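Long-range contacts in probable mannosyltransferase KTR4 (PDB 5A07), which is a probable mannosyltransferase of the yeast KTR family, with a GT-A type glycosyltransferase fold: residues K224-W229 and D325-R330; F293-D298 and Q415-T420. All blocks are in the same frame, centred on the assembly; numbering follows the deposited sequence.

In the fold
Contact 1 and contact 2 lie on opposite sides of the centre of the chain. Their centres are 25 Å apart and their nearest atoms about 11 Å apart, so they do not touch. Along the sequence the segments alternate: 224-229, 293-298, 325-330, 415-420. Contact 1 lies within the mixed sheet, where strand 227-230 begins and its antiparallel neighbour 322-325 gives way to helix 326-329. Contact 2 joins helix 293-297 to the start of helix 418-425. Strand 256-262 connects the two regions: it pairs with strand 322-325, and its Asn261 bonds to Trp295. Contact 1 therefore belongs to the GT-A core, while contact 2 fastens a C-terminal helix onto it.

Contact 1 (K224-W229 and D325-R330); sequences KYKYVW and DLDFLR
Lys226 NZ is gripped by two carboxylates, those of Asp325 and Asp327. It lies 2.9 Å from Asp325 OD1, on the syn side of that oxygen. Asp327 OD2 is closer, at 2.6 Å from Lys226 NZ, and is met from above its carboxylate plane. The lysine chain starts anti to the backbone N (chi1 179°) and bends only at its last torsion, which turns NZ in between the two acids. Asp325 OD1 also takes the N-H of Asp327 on its anti side, from the other face of the carboxylate, and so caps the short helix 326-329. A water bridges Asp325 OD2 and Tyr227 OH. The main polar partner of Tyr227 OH, however, is Asn250 OD1, outside the two segments. On the backbone, Leu326 N bonds to Lys226 O at 2.6 Å, beside the antiparallel, non-hydrogen-bonded pair Tyr227-Asp325. Arg330 NH1 reaches Tyr225 O at 3.0 Å, while Leu326 CB lies over one face of the Arg330 guanidinium, toward its rim. The apolar part is small: Leu326 CD1 meets Val228 CG1 at 3.9 Å. Asp325 thus ends the strand, caps the helix and holds the lysine; the paired acids probably keep Lys226 charged.

Contact 2 (F293-D298 and Q415-T420); sequences FAWLKD and QNCQAT. With ACT (acetate ion), chain H.
Thr420 and Trp295 bury the most surface here, followed by Asp298. Thr420 uses both of its branches. Its hydroxyl OG1 donates to Asp298 OD2 at 2.7 Å, arriving on the anti side of that oxygen and 24° out of the carboxylate plane. Its methyl CG2 stands anti to the backbone N and points into the angle between Asp298 and Trp295. There Thr420 CG2 lies 3.7 Å from Asp298 CB. It also meets the indole at its edge, near the ring plane, 3.8 Å from Trp295 CD1. The other oxygen of Asp298, OD1, bonds to Ser300 OG, so both carboxylate oxygens have partners.

Trp295 leaves its helix with CG anti to the backbone N (chi1 -178°), which brings the indole nearer to segment 415-420. Cys417 SG approaches the five-membered ring obliquely, 3.6 Å from Trp295 NE1, in a sulfur-aromatic contact. The indole N-H itself is bonded to Asn261 OD1, while Phe317 stacks on the ring and Trp421 meets it edge-to-face. Ahead of helix 418-425, Asn416 OD1 accepts from Gln418 N and forms an Asx turn. Away from this interface, Lys297 NZ donates to OXT of an acetate ion at 2.9 Å, probably from the crystallisation liquor. The hydroxyl-carboxylate bond and the packed methyl together probably fix the rotation of Thr420. Apolar contacts join the two helices, while a disulfide ties Cys417 to the loop at Cys315.

Contact 1 (K224-W229 and D325-R330)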
ATOM      1  N   LYS B 224     -18.580 -10.248   1.419  1.00 21.96           N
ATOM      2  CA  LYS B 224     -18.402 -11.555   0.817  1.00 20.03           C
ATOM      3  C   LYS B 224     -16.991 -11.842   0.256  1.00 21.98           C
ATOM      4  O   LYS B 224     -16.770 -12.881  -0.373  1.00 22.11           O
ATOM      5  CB  LYS B 224     -19.441 -11.721  -0.313  1.00 22.46           C
ATOM      6  CG  LYS B 224     -19.405 -10.680  -1.453  1.00 23.70           C
ATOM      7  CD  LYS B 224     -20.516 -10.908  -2.498  1.00 25.52           C
ATOM      8  CE  LYS B 224     -20.577  -9.796  -3.520  1.00 24.06           C
ATOM      9  NZ  LYS B 224     -20.978  -8.455  -3.001  1.00 23.44           N
ATOM     10  N   TYR B 225     -16.063 -10.909   0.349  1.00 22.26           N
ATOM     11  CA  TYR B 225     -14.722 -11.137  -0.260  1.00 19.40           C
ATOM     12  C   TYR B 225     -13.649 -11.295   0.828  1.00 19.80           C
ATOM     13  O   TYR B 225     -13.700 -10.606   1.837  1.00 18.62           O
ATOM     14  CB  TYR B 225     -14.352  -9.984  -1.169  1.00 18.56           C
ATOM     15  CG  TYR B 225     -15.244  -9.785  -2.360  1.00 15.92           C
ATOM     16  CD1 TYR B 225     -15.343 -10.725  -3.322  1.00 17.89           C
ATOM     17  CD2 TYR B 225     -16.052  -8.694  -2.445  1.00 18.30           C
ATOM     18  CE1 TYR B 225     -16.147 -10.545  -4.433  1.00 17.97           C
ATOM     19  CE2 TYR B 225     -16.874  -8.487  -3.519  1.00 18.79           C
ATOM     20  CZ  TYR B 225     -16.910  -9.411  -4.519  1.00 19.56           C
ATOM     21  OH  TYR B 225     -17.757  -9.183  -5.579  1.00 22.57           O
ATOM     22  N   LYS B 226     -12.636 -12.105   0.500  1.00 20.92           N
ATOM     23  CA  LYS B 226     -11.431 -12.235   1.282  1.00 19.95           C
ATOM     24  C   LYS B 226     -10.287 -11.306   0.773  1.00 20.68           C
ATOM     25  O   LYS B 226      -9.454 -10.836   1.572  1.00 20.89           O
ATOM     26  CB  LYS B 226     -10.957 -13.713   1.235  1.00 21.93           C
ATOM     27  CG  LYS B 226      -9.670 -13.978   2.020  1.00 22.06           C
ATOM     28  CD  LYS B 226      -9.383 -15.450   2.097  1.00 24.24           C
ATOM     29  CE  LYS B 226      -8.020 -15.778   2.685  1.00 26.43           C
ATOM     30  NZ  LYS B 226      -7.772 -15.192   4.009  1.00 26.10           N
ATOM     31  N   TYR B 227     -10.278 -11.032  -0.545  1.00 18.72           N
ATOM     32  CA  TYR B 227      -9.157 -10.277  -1.161  1.00 17.52           C
ATOM     33  C   TYR B 227      -9.681  -9.095  -1.918  1.00 19.70           C
ATOM     34  O   TYR B 227     -10.750  -9.217  -2.562  1.00 17.14           O
ATOM     35  CB  TYR B 227      -8.436 -11.136  -2.142  1.00 17.82           C
ATOM     36  CG  TYR B 227      -7.677 -12.276  -1.542  1.00 17.79           C
ATOM     37  CD1 TYR B 227      -6.470 -12.061  -0.865  1.00 18.43           C
ATOM     38  CD2 TYR B 227      -8.182 -13.556  -1.573  1.00 18.24           C
ATOM     39  CE1 TYR B 227      -5.777 -13.085  -0.298  1.00 19.04           C
ATOM     40  CE2 TYR B 227      -7.467 -14.596  -1.002  1.00 21.01           C
ATOM     41  CZ  TYR B 227      -6.256 -14.370  -0.379  1.00 20.55           C
ATOM     42  OH  TYR B 227      -5.541 -15.429   0.233  1.00 23.00           O
ATOM     43  N   VAL B 228      -8.889  -8.014  -1.932  1.00 18.00           N
ATOM     44  CA  VAL B 228      -9.181  -6.886  -2.799  1.00 18.21           C
ATOM     45  C   VAL B 228      -7.898  -6.584  -3.542  1.00 18.58           C
ATOM     46  O   VAL B 228      -6.785  -6.737  -2.993  1.00 15.79           O
ATOM     47  CB  VAL B 228      -9.702  -5.600  -2.108  1.00 21.86           C
ATOM     48  CG1 VAL B 228     -11.041  -5.814  -1.333  1.00 20.26           C
ATOM     49  CG2 VAL B 228      -8.691  -5.041  -1.217  1.00 24.96           C
ATOM     50  N   TRP B 229      -8.055  -6.176  -4.795  1.00 15.45           N
ATOM     51  CA  TRP B 229      -7.039  -5.504  -5.541  1.00 14.19           C
ATOM     52  C   TRP B 229      -7.539  -4.060  -5.621  1.00 14.78           C
ATOM     53  O   TRP B 229      -8.475  -3.771  -6.384  1.00 15.53           O
ATOM     54  CB  TRP B 229      -6.938  -6.185  -6.913  1.00 15.72           C
ATOM     55  CG  TRP B 229      -5.879  -5.664  -7.836  1.00 15.47           C
ATOM     56  CD1 TRP B 229      -5.485  -4.363  -7.990  1.00 15.93           C
ATOM     57  CD2 TRP B 229      -5.133  -6.436  -8.781  1.00 15.89           C
ATOM     58  NE1 TRP B 229      -4.469  -4.277  -8.966  1.00 16.96           N
ATOM     59  CE2 TRP B 229      -4.241  -5.540  -9.458  1.00 17.14           C
ATOM     60  CE3 TRP B 229      -5.128  -7.787  -9.127  1.00 15.33           C
ATOM     61  CZ2 TRP B 229      -3.369  -5.982 -10.449  1.00 16.87           C
ATOM     62  CZ3 TRP B 229      -4.219  -8.238 -10.043  1.00 16.52           C
ATOM     63  CH2 TRP B 229      -3.335  -7.325 -10.701  1.00 16.27           C
ATOM     64  N   ASP B 325      -5.338  -9.201   1.846  1.00 18.49           N
ATOM     65  CA  ASP B 325      -6.103 -10.242   2.488  1.00 20.26           C
ATOM     66  C   ASP B 325      -6.895  -9.552   3.591  1.00 21.60           C
ATOM     67  O   ASP B 325      -6.366  -9.141   4.620  1.00 19.49           O
ATOM     68  CB  ASP B 325      -5.163 -11.333   3.025  1.00 22.74           C
ATOM     69  CG  ASP B 325      -5.890 -12.545   3.675  1.00 24.56           C
ATOM     70  OD1 ASP B 325      -7.095 -12.393   4.026  1.00 26.05           O
ATOM     71  OD2 ASP B 325      -5.254 -13.640   3.781  1.00 23.83           O
ATOM     72  N   LEU B 326      -8.198  -9.389   3.353  1.00 20.20           N
ATOM     73  CA  LEU B 326      -9.019  -8.663   4.303  1.00 21.38           C
ATOM     74  C   LEU B 326      -9.140  -9.336   5.684  1.00 22.37           C
ATOM     75  O   LEU B 326      -9.473  -8.633   6.643  1.00 22.97           O
ATOM     76  CB  LEU B 326     -10.433  -8.414   3.769  1.00 21.66           C
ATOM     77  CG  LEU B 326     -10.554  -7.622   2.458  1.00 19.92           C
ATOM     78  CD1 LEU B 326     -12.004  -7.360   2.102  1.00 20.59           C
ATOM     79  CD2 LEU B 326      -9.824  -6.321   2.571  1.00 20.16           C
ATOM     80  N   ASP B 327      -8.842 -10.612   5.775  1.00 23.23           N
ATOM     81  CA  ASP B 327      -8.764 -11.291   7.099  1.00 29.16           C
ATOM     82  C   ASP B 327      -7.741 -10.594   8.006  1.00 31.32           C
ATOM     83  O   ASP B 327      -7.934 -10.555   9.199  1.00 27.70           O
ATOM     84  CB  ASP B 327      -8.290 -12.714   6.962  1.00 28.55           C
ATOM     85  CG  ASP B 327      -9.322 -13.656   6.359  1.00 36.14           C
ATOM     86  OD1 ASP B 327     -10.414 -13.264   6.018  1.00 39.13           O
ATOM     87  OD2 ASP B 327      -9.039 -14.878   6.303  1.00 43.00           O
ATOM     88  N   PHE B 328      -6.638 -10.042   7.453  1.00 24.27           N
ATOM     89  CA  PHE B 328      -5.748  -9.308   8.295  1.00 21.97           C
ATOM     90  C   PHE B 328      -6.375  -8.014   8.849  1.00 23.76           C
ATOM     91  O   PHE B 328      -6.274  -7.703  10.026  1.00 22.20           O
ATOM     92  CB  PHE B 328      -4.375  -9.049   7.592  1.00 20.30           C
ATOM     93  CG  PHE B 328      -3.475  -8.220   8.396  1.00 22.47           C
ATOM     94  CD1 PHE B 328      -2.893  -8.714   9.574  1.00 23.76           C
ATOM     95  CD2 PHE B 328      -3.229  -6.901   8.052  1.00 24.66           C
ATOM     96  CE1 PHE B 328      -2.073  -7.914  10.361  1.00 20.07           C
ATOM     97  CE2 PHE B 328      -2.401  -6.110   8.831  1.00 25.15           C
ATOM     98  CZ  PHE B 328      -1.801  -6.629   9.998  1.00 22.91           C
ATOM     99  N   LEU B 329      -7.042  -7.254   7.982  1.00 20.44           N
ATOM    100  CA  LEU B 329      -7.620  -5.987   8.392  1.00 21.19           C
ATOM    101  C   LEU B 329      -8.770  -6.225   9.402  1.00 21.34           C
ATOM    102  O   LEU B 329      -9.088  -5.355  10.189  1.00 18.43           O
ATOM    103  CB  LEU B 329      -8.183  -5.247   7.191  1.00 21.72           C
ATOM    104  CG  LEU B 329      -7.181  -4.916   6.055  1.00 22.54           C
ATOM    105  CD1 LEU B 329      -7.760  -3.966   5.056  1.00 23.77           C
ATOM    106  CD2 LEU B 329      -5.901  -4.381   6.595  1.00 21.75           C
ATOM    107  N   ARG B 330      -9.448  -7.342   9.236  1.00 17.63           N
ATOM    108  CA  ARG B 330     -10.561  -7.703  10.109  1.00 21.44           C
ATOM    109  C   ARG B 330     -10.114  -8.306  11.467  1.00 24.40           C
ATOM    110  O   ARG B 330     -10.964  -8.553  12.315  1.00 26.43           O
ATOM    111  CB  ARG B 330     -11.465  -8.652   9.373  1.00 21.38           C
ATOM    112  CG  ARG B 330     -12.225  -7.958   8.242  1.00 22.59           C
ATOM    113  CD  ARG B 330     -12.891  -8.983   7.319  1.00 23.51           C
ATOM    114  NE  ARG B 330     -13.662  -8.214   6.323  1.00 22.66           N
ATOM    115  CZ  ARG B 330     -14.065  -8.684   5.155  1.00 19.57           C
ATOM    116  NH1 ARG B 330     -13.715  -9.850   4.765  1.00 20.85           N
ATOM    117  NH2 ARG B 330     -14.739  -7.913   4.339  1.00 23.49           N
TER
HETATM  118  O   HOH W   1      -3.830 -14.747   2.101  1.00 18.19           O

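Contact 2 (F293-D298 and Q415-T420)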
ATOM      1  N   PHE B 293      10.757  -4.746  11.524  1.00 21.94           N
ATOM      2  CA  PHE B 293      11.180  -3.693  12.428  1.00 21.35           C
ATOM      3  C   PHE B 293      12.307  -2.836  11.920  1.00 22.69           C
ATOM      4  O   PHE B 293      12.296  -1.649  12.128  1.00 21.27           O
ATOM      5  CB  PHE B 293      11.562  -4.295  13.797  1.00 22.88           C
ATOM      6  CG  PHE B 293      10.475  -5.130  14.388  1.00 24.40           C
ATOM      7  CD1 PHE B 293       9.230  -4.598  14.649  1.00 24.55           C
ATOM      8  CD2 PHE B 293      10.697  -6.457  14.694  1.00 27.72           C
ATOM      9  CE1 PHE B 293       8.208  -5.382  15.191  1.00 26.44           C
ATOM     10  CE2 PHE B 293       9.686  -7.226  15.252  1.00 26.47           C
ATOM     11  CZ  PHE B 293       8.429  -6.690  15.470  1.00 26.06           C
ATOM     12  N   ALA B 294      13.278  -3.422  11.212  1.00 20.37           N
ATOM     13  CA  ALA B 294      14.328  -2.645  10.670  1.00 20.64           C
ATOM     14  C   ALA B 294      13.822  -1.584   9.639  1.00 18.82           C
ATOM     15  O   ALA B 294      14.272  -0.421   9.607  1.00 18.41           O
ATOM     16  CB  ALA B 294      15.360  -3.586  10.065  1.00 23.54           C
ATOM     17  N   TRP B 295      12.892  -1.993   8.822  1.00 18.40           N
ATOM     18  CA  TRP B 295      12.277  -1.105   7.822  1.00 18.07           C
ATOM     19  C   TRP B 295      11.617   0.100   8.453  1.00 17.62           C
ATOM     20  O   TRP B 295      11.749   1.214   7.935  1.00 20.26           O
ATOM     21  CB  TRP B 295      11.255  -1.906   7.034  1.00 18.18           C
ATOM     22  CG  TRP B 295      10.516  -1.263   5.927  1.00 18.32           C
ATOM     23  CD1 TRP B 295      11.030  -0.752   4.786  1.00 18.25           C
ATOM     24  CD2 TRP B 295       9.098  -1.108   5.816  1.00 16.03           C
ATOM     25  NE1 TRP B 295      10.031  -0.278   3.977  1.00 15.57           N
ATOM     26  CE2 TRP B 295       8.835  -0.520   4.569  1.00 16.36           C
ATOM     27  CE3 TRP B 295       8.046  -1.393   6.633  1.00 16.50           C
ATOM     28  CZ2 TRP B 295       7.555  -0.204   4.150  1.00 16.50           C
ATOM     29  CZ3 TRP B 295       6.763  -1.122   6.196  1.00 18.00           C
ATOM     30  CH2 TRP B 295       6.535  -0.525   4.962  1.00 17.01           C
ATOM     31  N   LEU B 296      10.952  -0.064   9.591  1.00 19.97           N
ATOM     32  CA  LEU B 296      10.401   1.070  10.351  1.00 20.13           C
ATOM     33  C   LEU B 296      11.469   1.999  11.009  1.00 20.88           C
ATOM     34  O   LEU B 296      11.219   3.164  11.255  1.00 20.84           O
ATOM     35  CB  LEU B 296       9.517   0.562  11.450  1.00 22.54           C
ATOM     36  CG  LEU B 296       8.382  -0.365  11.041  1.00 20.75           C
ATOM     37  CD1 LEU B 296       7.619  -0.859  12.232  1.00 21.94           C
ATOM     38  CD2 LEU B 296       7.447   0.414  10.086  1.00 21.63           C
ATOM     39  N   LYS B 297      12.669   1.499  11.243  1.00 18.84           N
ATOM     40  CA  LYS B 297      13.664   2.196  12.052  1.00 20.00           C
ATOM     41  C   LYS B 297      14.869   2.665  11.275  1.00 19.85           C
ATOM     42  O   LYS B 297      15.782   3.226  11.865  1.00 22.97           O
ATOM     43  CB  LYS B 297      14.124   1.276  13.177  1.00 20.62           C
ATOM     44  CG  LYS B 297      13.059   0.781  14.090  1.00 21.13           C
ATOM     45  CD  LYS B 297      12.309   1.855  14.842  1.00 23.51           C
ATOM     46  CE  LYS B 297      13.246   2.793  15.597  1.00 26.85           C
ATOM     47  NZ  LYS B 297      12.484   3.822  16.429  1.00 29.26           N
ATOM     48  N   ASP B 298      14.865   2.544   9.941  1.00 19.50           N
ATOM     49  CA  ASP B 298      15.990   2.914   9.136  1.00 19.75           C
ATOM     50  C   ASP B 298      16.110   4.406   9.019  1.00 25.56           C
ATOM     51  O   ASP B 298      15.308   5.086   8.327  1.00 20.23           O
ATOM     52  CB  ASP B 298      15.939   2.307   7.714  1.00 21.44           C
ATOM     53  CG  ASP B 298      17.285   2.399   6.998  1.00 20.76           C
ATOM     54  OD1 ASP B 298      18.197   3.109   7.491  1.00 20.94           O
ATOM     55  OD2 ASP B 298      17.425   1.874   5.861  1.00 19.96           O
ATOM     56  N   GLN B 415      13.165   9.447  -2.098  1.00 19.10           N
ATOM     57  CA  GLN B 415      11.890   8.995  -1.604  1.00 19.53           C
ATOM     58  C   GLN B 415      11.652   7.457  -1.745  1.00 16.67           C
ATOM     59  O   GLN B 415      10.714   6.959  -1.235  1.00 17.41           O
ATOM     60  CB  GLN B 415      10.759   9.807  -2.304  1.00 21.28           C
ATOM     61  CG  GLN B 415      10.867  11.323  -2.108  1.00 19.74           C
ATOM     62  CD  GLN B 415      10.990  11.705  -0.674  1.00 21.39           C
ATOM     63  OE1 GLN B 415      10.114  11.470   0.102  1.00 24.35           O
ATOM     64  NE2 GLN B 415      12.135  12.306  -0.303  1.00 26.29           N
ATOM     65  N   ASN B 416      12.547   6.751  -2.401  1.00 18.56           N
ATOM     66  CA  ASN B 416      12.467   5.296  -2.578  1.00 17.95           C
ATOM     67  C   ASN B 416      12.984   4.599  -1.299  1.00 19.18           C
ATOM     68  O   ASN B 416      14.112   4.865  -0.878  1.00 17.97           O
ATOM     69  CB  ASN B 416      13.323   4.890  -3.755  1.00 19.00           C
ATOM     70  CG  ASN B 416      13.002   3.493  -4.274  1.00 19.21           C
ATOM     71  OD1 ASN B 416      12.209   2.744  -3.687  1.00 14.94           O
ATOM     72  ND2 ASN B 416      13.638   3.142  -5.345  1.00 19.43           N
ATOM     73  N   CYS B 417      12.127   3.767  -0.706  1.00 18.09           N
ATOM     74  CA  CYS B 417      12.505   2.951   0.441  1.00 17.76           C
ATOM     75  C   CYS B 417      12.708   1.502   0.084  1.00 18.03           C
ATOM     76  O   CYS B 417      12.950   0.672   0.944  1.00 19.25           O
ATOM     77  CB  CYS B 417      11.496   3.138   1.564  1.00 19.16           C
ATOM     78  SG  CYS B 417      12.188   2.514   3.126  1.00 21.72           S
ATOM     79  N   GLN B 418      12.645   1.153  -1.204  1.00 16.77           N
ATOM     80  CA  GLN B 418      12.667  -0.233  -1.597  1.00 15.80           C
ATOM     81  C   GLN B 418      14.001  -0.931  -1.207  1.00 16.68           C
ATOM     82  O   GLN B 418      13.970  -2.100  -0.842  1.00 15.53           O
ATOM     83  CB  GLN B 418      12.363  -0.414  -3.077  1.00 15.93           C
ATOM     84  CG  GLN B 418      12.298  -1.873  -3.556  1.00 15.88           C
ATOM     85  CD  GLN B 418      11.067  -2.566  -3.018  1.00 18.21           C
ATOM     86  OE1 GLN B 418       9.952  -2.027  -3.110  1.00 21.43           O
ATOM     87  NE2 GLN B 418      11.237  -3.709  -2.461  1.00 19.04           N
ATOM     88  N   ALA B 419      15.147  -0.232  -1.263  1.00 15.56           N
ATOM     89  CA  ALA B 419      16.424  -0.822  -0.865  1.00 16.21           C
ATOM     90  C   ALA B 419      16.399  -1.280   0.572  1.00 16.48           C
ATOM     91  O   ALA B 419      16.944  -2.331   0.882  1.00 17.82           O
ATOM     92  CB  ALA B 419      17.587   0.148  -1.080  1.00 18.03           C
ATOM     93  N   THR B 420      15.752  -0.516   1.451  1.00 18.21           N
ATOM     94  CA  THR B 420      15.620  -0.900   2.854  1.00 17.89           C
ATOM     95  C   THR B 420      14.811  -2.193   3.031  1.00 18.16           C
ATOM     96  O   THR B 420      15.214  -3.105   3.766  1.00 17.48           O
ATOM     97  CB  THR B 420      15.033   0.250   3.699  1.00 18.87           C
ATOM     98  OG1 THR B 420      15.942   1.339   3.649  1.00 21.67           O
ATOM     99  CG2 THR B 420      14.773  -0.175   5.157  1.00 17.59           C
TER
HETATM  100  C   ACT H1465      14.086   6.443  18.798  1.00 34.14           C
HETATM  101  O   ACT H1465      15.066   6.690  18.042  1.00 33.12           O
HETATM  102  OXT ACT H1465      13.241   5.528  18.613  1.00 30.85           O
HETATM  103  CH3 ACT H1465      13.896   7.314  20.034  1.00 39.10           C